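Local coordinates for SnoaL-like domain-containing protein (Burkholderia xenovorans LB400, PDB 3EN8), which is of unknown function but adopts an NTF2-like, SnoaL-type fold and binds calcium, at residues A13-S18 and S94-R99. Sequence-based numbering, arbitrary orientation.
Sequences AHWQAS and SIMEFR
The CE methyl of M96 reaches H14 and W15 together, where helix 3-20 lies across the concave side of the curved sheet in this NTF2-like cone. M96 is a selenomethionine, and it comes at H14 from the opposite direction, off the strand. Its CG lies anti to the carbonyl carbon (chi1 -71°), and beyond that the chain runs extended, carrying SE and CE toward the helix, whose axis passes 13.4 Å from that of the strand at closest approach. The methyl ends 3.4 Å from H14 NE2 and 4.0 Å from W15 CZ2, oblique to both rings. SE itself sits 5.2 Å from the centre of the imidazole, 27° off its normal, a sulfur-aromatic type of approach made through selenium.

The two rings on the helix also touch each other. H14 swings its ring anti to the backbone N (chi1 176°) and turns an edge to its neighbour, so that CD2 stands 3.3 Å above one face of the indole, displaced toward its rim, while W15 CE2 lies in the imidazole plane. That is an edge-to-face arrangement between consecutive residues.

W15 points its six-membered ring at the strand. F65, V67 and I70 of strand 64-73 pack against its side chain, Y81 meets the ring obliquely, and NE1 makes a weak hydrogen bond to T79 OG1. All four residues that touch are buried, and the helix and strand meet here through side chains alone. The polar S94 hydroxyl is paid for elsewhere, by a hydrogen bond to E106 OE2 on strand 102-111. Toward the helix, S94 OG rests at the indole edge, close to the ring plane and 3.8 Å from W15 CH2.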
loop_
_atom_site.group_PDB
_atom_site.type_symbol
_atom_site.label_atom_id
_atom_site.label_comp_id
_atom_site.label_asym_id
_atom_site.label_seq_id
_atom_site.Cartn_x
_atom_site.Cartn_y
_atom_site.Cartn_z
ATOM N N ALA A 13 18.249 -5.175 -2.819
ATOM C CA ALA A 13 19.133 -5.954 -1.912
ATOM C C ALA A 13 18.405 -6.280 -0.609
ATOM O O ALA A 13 18.516 -7.396 -0.035
ATOM C CB ALA A 13 20.450 -5.193 -1.648
ATOM N N HIS A 14 17.625 -5.303 -0.185
ATOM C CA HIS A 14 16.755 -5.429 0.999
ATOM C C HIS A 14 15.842 -6.604 0.848
ATOM O O HIS A 14 15.656 -7.409 1.767
ATOM C CB HIS A 14 15.905 -4.162 1.201
ATOM C CG HIS A 14 14.914 -4.266 2.335
ATOM N ND1 HIS A 14 15.294 -4.255 3.665
ATOM C CD2 HIS A 14 13.569 -4.402 2.334
ATOM C CE1 HIS A 14 14.214 -4.339 4.426
ATOM N NE2 HIS A 14 13.156 -4.451 3.638
ATOM N N TRP A 15 15.219 -6.698 -0.327
ATOM C CA TRP A 15 14.192 -7.718 -0.517
ATOM C C TRP A 15 14.836 -9.077 -0.740
ATOM O O TRP A 15 14.303 -10.108 -0.336
ATOM C CB TRP A 15 13.242 -7.388 -1.677
ATOM C CG TRP A 15 12.447 -6.144 -1.371
ATOM C CD1 TRP A 15 12.403 -5.036 -2.119
ATOM C CD2 TRP A 15 11.648 -5.885 -0.194
ATOM N NE1 TRP A 15 11.610 -4.067 -1.499
ATOM C CE2 TRP A 15 11.132 -4.578 -0.324
ATOM C CE3 TRP A 15 11.316 -6.634 0.956
ATOM C CZ2 TRP A 15 10.328 -3.993 0.653
ATOM C CZ3 TRP A 15 10.504 -6.068 1.890
ATOM C CH2 TRP A 15 10.040 -4.745 1.746
ATOM N N GLN A 16 15.996 -9.064 -1.377
ATOM C CA GLN A 16 16.762 -10.302 -1.535
ATOM C C GLN A 16 17.134 -10.857 -0.183
ATOM O O GLN A 16 17.129 -12.084 0.055
ATOM C CB GLN A 16 18.041 -10.068 -2.355
ATOM C CG GLN A 16 17.780 -9.867 -3.840
ATOM C CD GLN A 16 17.341 -11.149 -4.551
ATOM O OE1 GLN A 16 17.368 -12.242 -3.977
ATOM N NE2 GLN A 16 16.964 -11.019 -5.822
ATOM N N ALA A 17 17.495 -9.946 0.694
ATOM C CA ALA A 17 17.900 -10.318 2.062
ATOM C C ALA A 17 16.731 -10.913 2.810
ATOM O O ALA A 17 16.865 -11.922 3.559
ATOM C CB ALA A 17 18.473 -9.145 2.812
ATOM N N SER A 18 15.571 -10.320 2.578
ATOM C CA SER A 18 14.346 -10.773 3.234
ATOM C C SER A 18 13.966 -12.190 2.775
ATOM O O SER A 18 13.568 -13.042 3.577
ATOM C CB SER A 18 13.222 -9.760 2.980
ATOM O OG SER A 18 12.024 -10.135 3.615
ATOM N N SER A 94 4.800 -2.507 1.353
ATOM C CA SER A 94 5.681 -1.797 2.219
ATOM C C SER A 94 5.919 -0.384 1.644
ATOM O O SER A 94 6.507 -0.242 0.544
ATOM C CB SER A 94 7.034 -2.534 2.337
ATOM O OG SER A 94 8.078 -1.738 2.884
ATOM N N ILE A 95 5.509 0.587 2.422
ATOM C CA ILE A 95 5.650 2.002 2.076
ATOM C C ILE A 95 6.841 2.525 2.843
ATOM O O ILE A 95 6.832 2.492 4.084
ATOM C CB ILE A 95 4.384 2.826 2.454
ATOM C CG1 ILE A 95 3.113 2.237 1.901
ATOM C CG2 ILE A 95 4.592 4.309 2.073
ATOM C CD1 ILE A 95 1.869 2.687 2.702
HETATM N N MSE A 96 7.876 2.987 2.142
HETATM C CA MSE A 96 9.091 3.440 2.831
HETATM C C MSE A 96 9.417 4.884 2.545
HETATM O O MSE A 96 9.415 5.333 1.412
HETATM C CB MSE A 96 10.310 2.582 2.496
HETATM C CG MSE A 96 10.265 1.169 3.109
HETATM SE SE MSE A 96 11.638 0.092 2.266
HETATM C CE MSE A 96 11.538 -1.412 3.460
ATOM N N GLU A 97 9.721 5.575 3.626
ATOM C CA GLU A 97 10.226 6.965 3.552
ATOM C C GLU A 97 11.683 7.000 3.934
ATOM O O GLU A 97 12.100 6.533 5.013
ATOM C CB GLU A 97 9.433 7.832 4.487
ATOM C CG GLU A 97 7.968 7.810 4.237
ATOM C CD GLU A 97 7.196 8.233 5.451
ATOM O OE1 GLU A 97 7.345 9.392 5.875
ATOM O OE2 GLU A 97 6.457 7.393 5.988
ATOM N N PHE A 98 12.442 7.586 3.017
ATOM C CA PHE A 98 13.876 7.719 3.078
ATOM C C PHE A 98 14.318 9.135 3.446
ATOM O O PHE A 98 13.679 10.149 3.130
ATOM C CB PHE A 98 14.538 7.355 1.704
ATOM C CG PHE A 98 14.593 5.866 1.403
ATOM C CD1 PHE A 98 13.456 5.169 1.027
ATOM C CD2 PHE A 98 15.783 5.178 1.501
ATOM C CE1 PHE A 98 13.513 3.834 0.768
ATOM C CE2 PHE A 98 15.842 3.808 1.252
ATOM C CZ PHE A 98 14.704 3.149 0.861
ATOM N N ARG A 99 15.425 9.156 4.148
ATOM C CA ARG A 99 16.198 10.386 4.375
ATOM C C ARG A 99 17.666 10.050 4.401
ATOM O O ARG A 99 18.120 9.151 5.102
ATOM C CB ARG A 99 15.811 11.066 5.681
ATOM C CG ARG A 99 14.311 11.292 5.855
#